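Local coordinates for protein indole-3-pyruvate decarboxylase (Azospirillum brasilense, PDB 2NXW) that decarboxylates indole-3-pyruvate to indole-3-acetaldehyde in auxin biosynthesis, using thiamine diphosphate and a metal ion, at residues Glu147-Leu155 with Ala166-Ala174; Asp45-Val53 with Glu182-Ala190. All blocks are in the same frame, centred on the assembly; numbering follows the deposited sequence.

In the fold
Both contacts belong to the six-stranded parallel sheet with strand order 2-1-3-4-6-5 that forms the N-terminal thiamine diphosphate-binding part of the chain. Residues 45-53, just after strand 39-41, lead into helix 48-57 and meet residues 182-190 at the end of strand 179-184, about 130 residues later; interaction 2 closes this long loop. Inside it lies the much shorter loop of interaction 1, where strand 152-154 turns back through helix 161-175. Strand 179-184 then follows, probably hydrogen-bonded to strand 152-154 through Leu155 N to Glu182 O and Glu182 N to Ala153 O. Interaction 1 thus packs the sheet's edge, and interaction 2 the C-terminal end of its neighbouring strand.

Interaction 1 (Glu147-Leu155 with Ala166-Ala174); sequences EITVAQARL and ARVLGAARA
Strand 152-154 and helix 166-174 run nearly antiparallel, their axes 161° apart and 8.3 Å from each other at closest approach, and the backbones come nearest where Ala151 faces Val168. This is the first half of a beta-alpha-beta unit completed by strand 179-184, to which Ala151 and Ala153 are also hydrogen-bonded. Small side chains allow the close fit: the methyl groups of Ala151 and Ala171 meet at 3.6 Å between their CB atoms. One turn earlier on the helix, Val168 rests on the strand with both branches. With CG1 anti to its own backbone N, CG2 is left to press on Ala153 CB, while CG1 reaches toward Ala151. Val150 adds its CG2 near the carbonyl O of Ala171.

The one direct polar link is made by Arg167, whose chain bends at chi3 (68°) and brings the guanidinium to the backbone of Gln152. Its NH2 donates to Gln152 O at 2.9 Å; the acceptor sits at the edge of the guanidinium plane, and the N-H approaches the carbonyl tilted 30° from the carbonyl plane. NH1 reaches water 1, which also accepts from Gln152 N, so one arginine engages both backbone polar groups of Gln152, one of them through water. Val168 CG2 lies against one face of the guanidinium, 3.5 Å above its plane but displaced toward the border of the group, and Glu164 forms a salt bridge with NH2.

The Gln152 side chain turns away from the helix: NE2 bonds to Thr149 OG1 at 2.9 Å, and OE1 accepts from Lys160 of the third subunit. Strand 152-154 is outermost in the sheet within this chain; there Arg167 bonds Gln152 O and water 1 bonds Gln152 N, while alanine and valine methyls make the apolar part.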
loop_
_atom_site.group_PDB
_atom_site.type_symbol
_atom_site.label_atom_id
_atom_site.label_comp_id
_atom_site.label_asym_id
_atom_site.label_seq_id
_atom_site.Cartn_x
_atom_site.Cartn_y
_atom_site.Cartn_z
ATOM N N GLU A 147 -9.219 9.090 5.118
ATOM C CA GLU A 147 -7.954 9.470 4.492
ATOM C C GLU A 147 -7.720 10.981 4.458
ATOM O O GLU A 147 -6.588 11.430 4.290
ATOM C CB GLU A 147 -7.892 8.941 3.051
ATOM C CG GLU A 147 -7.900 7.427 2.908
ATOM C CD GLU A 147 -6.657 6.775 3.481
ATOM O OE1 GLU A 147 -5.549 7.323 3.287
ATOM O OE2 GLU A 147 -6.789 5.705 4.110
ATOM N N ILE A 148 -8.783 11.766 4.620
ATOM C CA ILE A 148 -8.662 13.218 4.551
ATOM C C ILE A 148 -9.164 13.980 5.772
ATOM O O ILE A 148 -9.494 15.168 5.689
ATOM C CB ILE A 148 -9.377 13.744 3.293
ATOM C CG1 ILE A 148 -10.838 13.287 3.291
ATOM C CG2 ILE A 148 -8.659 13.233 2.047
ATOM C CD1 ILE A 148 -11.642 13.780 2.090
ATOM N N THR A 149 -9.218 13.293 6.910
ATOM C CA THR A 149 -9.656 13.905 8.164
ATOM C C THR A 149 -8.796 13.373 9.303
ATOM O O THR A 149 -8.195 12.303 9.177
ATOM C CB THR A 149 -11.140 13.592 8.479
ATOM O OG1 THR A 149 -11.351 12.174 8.453
ATOM C CG2 THR A 149 -12.058 14.255 7.463
ATOM N N VAL A 150 -8.736 14.115 10.412
ATOM C CA VAL A 150 -7.928 13.689 11.557
ATOM C C VAL A 150 -8.668 12.829 12.569
ATOM O O VAL A 150 -8.046 12.218 13.432
ATOM C CB VAL A 150 -7.289 14.893 12.296
ATOM C CG1 VAL A 150 -6.308 15.565 11.372
ATOM C CG2 VAL A 150 -8.350 15.869 12.786
ATOM N N ALA A 151 -9.988 12.785 12.468
ATOM C CA ALA A 151 -10.796 11.979 13.368
ATOM C C ALA A 151 -12.141 11.762 12.711
ATOM O O ALA A 151 -12.597 12.604 11.930
ATOM C CB ALA A 151 -10.968 12.691 14.709
ATOM N N GLN A 152 -12.777 10.641 13.034
ATOM C CA GLN A 152 -14.073 10.309 12.471
ATOM C C GLN A 152 -14.931 9.604 13.504
ATOM O O GLN A 152 -14.416 8.991 14.444
ATOM C CB GLN A 152 -13.935 9.338 11.293
ATOM C CG GLN A 152 -12.881 9.652 10.239
ATOM C CD GLN A 152 -11.479 9.291 10.687
ATOM O OE1 GLN A 152 -11.263 8.247 11.323
ATOM N NE2 GLN A 152 -10.513 10.139 10.348
ATOM N N ALA A 153 -16.243 9.677 13.318
ATOM C CA ALA A 153 -17.148 8.958 14.192
ATOM C C ALA A 153 -18.470 8.720 13.497
ATOM O O ALA A 153 -18.951 9.563 12.742
ATOM C CB ALA A 153 -17.378 9.724 15.500
ATOM N N ARG A 154 -19.033 7.538 13.719
ATOM C CA ARG A 154 -20.346 7.210 13.204
ATOM C C ARG A 154 -21.202 7.308 14.462
ATOM O O ARG A 154 -21.002 6.551 15.411
ATOM C CB ARG A 154 -20.396 5.787 12.643
ATOM C CG ARG A 154 -21.810 5.387 12.260
ATOM C CD ARG A 154 -21.903 4.003 11.642
ATOM N NE ARG A 154 -23.304 3.644 11.438
ATOM C CZ ARG A 154 -23.721 2.567 10.784
ATOM N NH1 ARG A 154 -22.838 1.724 10.259
ATOM N NH2 ARG A 154 -25.025 2.335 10.653
ATOM N N LEU A 155 -22.137 8.250 14.479
ATOM C CA LEU A 155 -22.984 8.451 15.643
ATOM C C LEU A 155 -24.212 7.543 15.578
ATOM O O LEU A 155 -25.345 8.006 15.404
ATOM C CB LEU A 155 -23.387 9.925 15.728
ATOM C CG LEU A 155 -22.207 10.908 15.700
ATOM C CD1 LEU A 155 -22.720 12.338 15.815
ATOM C CD2 LEU A 155 -21.246 10.596 16.838
ATOM N N ALA A 166 -17.583 15.112 21.349
ATOM C CA ALA A 166 -16.544 15.878 22.023
ATOM C C ALA A 166 -15.158 15.425 21.574
ATOM O O ALA A 166 -14.260 16.248 21.379
ATOM C CB ALA A 166 -16.678 15.731 23.548
ATOM N N ARG A 167 -14.979 14.119 21.398
ATOM C CA ARG A 167 -13.684 13.603 20.971
ATOM C C ARG A 167 -13.322 14.088 19.563
ATOM O O ARG A 167 -12.216 14.574 19.322
ATOM C CB ARG A 167 -13.676 12.069 20.983
ATOM C CG ARG A 167 -12.387 11.461 20.419
ATOM C CD ARG A 167 -12.425 9.933 20.378
ATOM N NE ARG A 167 -13.382 9.387 19.416
ATOM C CZ ARG A 167 -13.198 9.371 18.097
ATOM N NH1 ARG A 167 -12.089 9.873 17.578
ATOM N NH2 ARG A 167 -14.118 8.835 17.304
ATOM N N VAL A 168 -14.265 13.957 18.645
ATOM C CA VAL A 168 -14.018 14.354 17.267
ATOM C C VAL A 168 -13.867 15.863 17.094
ATOM O O VAL A 168 -12.944 16.312 16.401
ATOM C CB VAL A 168 -15.119 13.797 16.354
ATOM C CG1 VAL A 168 -14.948 14.317 14.923
ATOM C CG2 VAL A 168 -15.039 12.268 16.348
ATOM N N LEU A 169 -14.752 16.650 17.703
ATOM C CA LEU A 169 -14.626 18.095 17.578
ATOM C C LEU A 169 -13.355 18.544 18.282
ATOM O O LEU A 169 -12.705 19.502 17.861
ATOM C CB LEU A 169 -15.838 18.812 18.170
ATOM C CG LEU A 169 -17.174 18.485 17.508
ATOM C CD1 LEU A 169 -18.231 19.432 18.050
ATOM C CD2 LEU A 169 -17.056 18.626 15.979
ATOM N N GLY A 170 -12.994 17.837 19.354
ATOM C CA GLY A 170 -11.790 18.172 20.088
ATOM C C GLY A 170 -10.556 17.941 19.244
ATOM O O GLY A 170 -9.586 18.694 19.339
ATOM N N ALA A 171 -10.589 16.899 18.417
ATOM C CA ALA A 171 -9.469 16.580 17.535
ATOM C C ALA A 171 -9.335 17.668 16.459
ATOM O O ALA A 171 -8.228 18.063 16.107
ATOM C CB ALA A 171 -9.689 15.217 16.880
ATOM N N ALA A 172 -10.466 18.143 15.943
ATOM C CA ALA A 172 -10.435 19.194 14.929
ATOM C C ALA A 172 -9.776 20.444 15.512
ATOM O O ALA A 172 -8.995 21.113 14.847
ATOM C CB ALA A 172 -11.855 19.515 14.452
ATOM N N ARG A 173 -10.073 20.745 16.771
ATOM C CA ARG A 173 -9.504 21.925 17.418
ATOM C C ARG A 173 -8.056 21.724 17.849
ATOM O O ARG A 173 -7.264 22.674 17.857
ATOM C CB ARG A 173 -10.364 22.315 18.630
ATOM C CG ARG A 173 -11.622 23.091 18.264
ATOM C CD ARG A 173 -12.821 22.696 19.109
ATOM N NE ARG A 173 -12.642 22.968 20.533
ATOM C CZ ARG A 173 -12.682 24.174 21.088
ATOM N NH1 ARG A 173 -12.896 25.254 20.344
ATOM N NH2 ARG A 173 -12.523 24.301 22.400
ATOM N N ALA A 174 -7.694 20.489 18.179
ATOM C CA ALA A 174 -6.339 20.219 18.632
ATOM C C ALA A 174 -5.313 20.207 17.518
ATOM O O ALA A 174 -4.159 20.557 17.739
ATOM C CB ALA A 174 -6.290 18.899 19.402
HETATM O O HOH W 1 -11.216 9.013 14.962
#

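Interaction 2 (Asp45-Val53 with Glu182-Ala190)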
loop_
_atom_site.group_PDB
_atom_site.type_symbol
_atom_site.label_atom_id
_atom_site.label_comp_id
_atom_site.label_asym_id
_atom_site.label_seq_id
_atom_site.Cartn_x
_atom_site.Cartn_y
_atom_site.Cartn_z
ATOM N N ASP A 45 -32.035 12.678 0.573
ATOM C CA ASP A 45 -32.897 11.782 1.339
ATOM C C ASP A 45 -32.400 11.422 2.735
ATOM O O ASP A 45 -33.100 11.642 3.729
ATOM C CB ASP A 45 -33.128 10.488 0.556
ATOM C CG ASP A 45 -34.119 10.658 -0.569
ATOM O OD1 ASP A 45 -34.149 11.745 -1.181
ATOM O OD2 ASP A 45 -34.861 9.694 -0.850
ATOM N N PHE A 46 -31.195 10.865 2.815
ATOM C CA PHE A 46 -30.654 10.440 4.096
ATOM C C PHE A 46 -30.355 11.574 5.069
ATOM O O PHE A 46 -30.281 11.357 6.276
ATOM C CB PHE A 46 -29.399 9.581 3.878
ATOM C CG PHE A 46 -29.682 8.253 3.224
ATOM C CD1 PHE A 46 -29.106 7.926 1.998
ATOM C CD2 PHE A 46 -30.537 7.333 3.830
ATOM C CE1 PHE A 46 -29.376 6.701 1.387
ATOM C CE2 PHE A 46 -30.813 6.105 3.228
ATOM C CZ PHE A 46 -30.230 5.790 2.004
ATOM N N ALA A 47 -30.209 12.787 4.550
ATOM C CA ALA A 47 -29.914 13.936 5.393
ATOM C C ALA A 47 -31.124 14.830 5.678
ATOM O O ALA A 47 -30.993 15.795 6.426
ATOM C CB ALA A 47 -28.803 14.782 4.755
ATOM N N LEU A 48 -32.286 14.515 5.111
ATOM C CA LEU A 48 -33.459 15.369 5.322
ATOM C C LEU A 48 -33.819 15.599 6.794
ATOM O O LEU A 48 -34.052 16.736 7.200
ATOM C CB LEU A 48 -34.659 14.836 4.534
ATOM C CG LEU A 48 -34.619 15.194 3.044
ATOM C CD1 LEU A 48 -35.746 14.498 2.305
ATOM C CD2 LEU A 48 -34.729 16.701 2.882
ATOM N N PRO A 49 -33.871 14.533 7.606
ATOM C CA PRO A 49 -34.206 14.738 9.020
ATOM C C PRO A 49 -33.242 15.694 9.731
ATOM O O PRO A 49 -33.657 16.514 10.551
ATOM C CB PRO A 49 -34.152 13.322 9.591
ATOM C CG PRO A 49 -34.637 12.492 8.428
ATOM C CD PRO A 49 -33.866 13.095 7.268
ATOM N N PHE A 50 -31.952 15.588 9.417
ATOM C CA PHE A 50 -30.954 16.457 10.029
ATOM C C PHE A 50 -31.149 17.916 9.596
ATOM O O PHE A 50 -31.076 18.830 10.417
ATOM C CB PHE A 50 -29.537 15.994 9.662
ATOM C CG PHE A 50 -28.454 16.855 10.236
ATOM C CD1 PHE A 50 -28.142 16.798 11.589
ATOM C CD2 PHE A 50 -27.767 17.754 9.427
ATOM C CE1 PHE A 50 -27.159 17.627 12.138
ATOM C CE2 PHE A 50 -26.790 18.579 9.957
ATOM C CZ PHE A 50 -26.482 18.521 11.311
ATOM N N PHE A 51 -31.399 18.138 8.306
ATOM C CA PHE A 51 -31.593 19.503 7.838
ATOM C C PHE A 51 -32.863 20.108 8.434
ATOM O O PHE A 51 -32.923 21.317 8.646
ATOM C CB PHE A 51 -31.634 19.553 6.305
ATOM C CG PHE A 51 -30.274 19.640 5.657
ATOM C CD1 PHE A 51 -29.364 18.591 5.772
ATOM C CD2 PHE A 51 -29.915 20.769 4.921
ATOM C CE1 PHE A 51 -28.113 18.662 5.159
ATOM C CE2 PHE A 51 -28.661 20.853 4.303
ATOM C CZ PHE A 51 -27.765 19.796 4.424
ATOM N N LYS A 52 -33.855 19.263 8.718
ATOM C CA LYS A 52 -35.113 19.718 9.314
ATOM C C LYS A 52 -34.822 20.274 10.698
ATOM O O LYS A 52 -35.316 21.342 11.056
ATOM C CB LYS A 52 -36.110 18.562 9.419
ATOM C CG LYS A 52 -37.413 18.931 10.140
ATOM C CD LYS A 52 -38.397 17.773 10.106
ATOM C CE LYS A 52 -39.661 18.101 10.902
ATOM N NZ LYS A 52 -40.670 17.013 10.802
ATOM N N VAL A 53 -34.020 19.558 11.480
ATOM C CA VAL A 53 -33.675 20.039 12.812
ATOM C C VAL A 53 -32.898 21.347 12.701
ATOM O O VAL A 53 -33.159 22.305 13.424
ATOM C CB VAL A 53 -32.829 19.005 13.590
ATOM C CG1 VAL A 53 -32.346 19.603 14.914
ATOM C CG2 VAL A 53 -33.659 17.749 13.853
ATOM N N GLU A 182 -20.704 10.884 10.755
ATOM C CA GLU A 182 -21.710 10.210 9.948
ATOM C C GLU A 182 -22.902 9.956 10.871
ATOM O O GLU A 182 -22.748 9.351 11.933
ATOM C CB GLU A 182 -21.097 8.902 9.430
ATOM C CG GLU A 182 -21.892 8.133 8.412
ATOM C CD GLU A 182 -21.090 6.968 7.867
ATOM O OE1 GLU A 182 -20.189 7.195 7.026
ATOM O OE2 GLU A 182 -21.346 5.823 8.292
ATOM N N ILE A 183 -24.080 10.428 10.480
ATOM C CA ILE A 183 -25.271 10.278 11.312
ATOM C C ILE A 183 -26.406 9.498 10.645
ATOM O O ILE A 183 -27.063 10.004 9.735
ATOM C CB ILE A 183 -25.834 11.663 11.728
ATOM C CG1 ILE A 183 -24.720 12.526 12.333
ATOM C CG2 ILE A 183 -26.967 11.484 12.735
ATOM C CD1 ILE A 183 -25.176 13.917 12.747
ATOM N N PRO A 184 -26.641 8.243 11.081
ATOM C CA PRO A 184 -27.722 7.430 10.507
ATOM C C PRO A 184 -29.009 8.257 10.658
ATOM O O PRO A 184 -29.237 8.861 11.704
ATOM C CB PRO A 184 -27.715 6.186 11.394
ATOM C CG PRO A 184 -26.260 6.046 11.761
ATOM C CD PRO A 184 -25.861 7.476 12.072
ATOM N N ARG A 185 -29.864 8.281 9.645
ATOM C CA ARG A 185 -31.050 9.122 9.757
ATOM C C ARG A 185 -32.010 8.825 10.907
ATOM O O ARG A 185 -32.715 9.729 11.355
ATOM C CB ARG A 185 -31.811 9.164 8.430
ATOM C CG ARG A 185 -32.251 7.840 7.877
ATOM C CD ARG A 185 -33.131 8.099 6.675
ATOM N NE ARG A 185 -33.364 6.900 5.884
ATOM C CZ ARG A 185 -33.987 6.896 4.712
ATOM N NH1 ARG A 185 -34.441 8.032 4.199
ATOM N NH2 ARG A 185 -34.143 5.759 4.048
ATOM N N ASN A 186 -32.034 7.589 11.396
ATOM C CA ASN A 186 -32.931 7.255 12.507
ATOM C C ASN A 186 -32.361 7.686 13.862
ATOM O O ASN A 186 -33.023 7.548 14.897
ATOM C CB ASN A 186 -33.247 5.746 12.518
ATOM C CG ASN A 186 -32.025 4.887 12.806
ATOM O OD1 ASN A 186 -30.933 5.145 12.296
ATOM N ND2 ASN A 186 -32.210 3.842 13.616
ATOM N N MET A 187 -31.141 8.219 13.855
ATOM C CA MET A 187 -30.498 8.676 15.082
ATOM C C MET A 187 -30.583 10.188 15.261
ATOM O O MET A 187 -30.328 10.710 16.344
ATOM C CB MET A 187 -29.031 8.242 15.111
ATOM C CG MET A 187 -28.820 6.741 15.279
ATOM S SD MET A 187 -29.478 6.161 16.867
ATOM C CE MET A 187 -29.560 4.377 16.587
ATOM N N VAL A 188 -30.948 10.891 14.194
ATOM C CA VAL A 188 -31.058 12.346 14.239
ATOM C C VAL A 188 -31.902 12.855 15.404
ATOM O O VAL A 188 -31.505 13.785 16.117
ATOM C CB VAL A 188 -31.658 12.884 12.912
ATOM C CG1 VAL A 188 -32.027 14.367 13.035
ATOM C CG2 VAL A 188 -30.650 12.682 11.791
ATOM N N ASN A 189 -33.051 12.223 15.612
ATOM C CA ASN A 189 -33.962 12.651 16.665
ATOM C C ASN A 189 -33.867 11.872 17.964
ATOM O O ASN A 189 -34.672 12.080 18.874
ATOM C CB ASN A 189 -35.389 12.619 16.122
ATOM C CG ASN A 189 -35.608 13.644 15.024
ATOM O OD1 ASN A 189 -35.659 14.845 15.287
ATOM N ND2 ASN A 189 -35.722 13.176 13.788
ATOM N N ALA A 190 -32.884 10.987 18.064
ATOM C CA ALA A 190 -32.718 10.208 19.288
ATOM C C ALA A 190 -32.251 11.104 20.423
ATOM O O ALA A 190 -31.392 11.970 20.234
ATOM C CB ALA A 190 -31.712 9.090 19.067
HETATM O O HOH W 2 -35.170 10.422 5.099
HETATM O O HOH W 3 -35.633 7.961 1.734
HETATM O O HOH W 4 -35.924 15.591 11.997
#
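Arg185 CG stands between its own backbone N and carbonyl carbon (chi1 57°), and from there the chain runs extended to NE, carrying the guanidinium past Phe46. The phenyl group comes to meet it because Phe46 CG is anti to the carbonyl carbon (chi1 -67°). CD2 of the ring lies over the centre of one guanidinium face, 3.5 Å above the plane, and CE2 is 3.4 Å from Arg185 NH2. The two planes are 66° apart, far from a flat stack. Lower down the chain, Arg185 CB touches Phe46 O.

Two waters tie Arg185 NH1 to Asp45: water 2 donates to Asp45 O, and water 3, lying in the guanidinium plane at its edge, donates to OD2. Asp45 OD2 and Arg185 NH1 themselves remain 5.3 Å apart. Glu124 forms a direct salt bridge with Arg185 NE.

Farther along helix 48-53, Val188 wedges against Pro49, Phe50 and Val53. Its CG1 lies 3.7 Å from Pro49 O and 3.8 Å from Val53 CG2, whereas CG2 faces Phe50 CB. Ile183 CD1 meets Phe50 CE1, toward the sheet. Water 4 bridges Pro49 O and Asn189 ND2. Lys52 forms a salt bridge with Glu488 of the second subunit, and Leu48 O a hydrogen bond with Gln486 of that subunit.

Apolar contact therefore seats the helix on the chain leaving strand 179-184, while its polar links run through water. Arg185 is held by Glu124, the Phe46 ring and two waters to Asp45, whose side chain lies about 5 Å from bound thiamine diphosphate, so the contact borders the cofactor site.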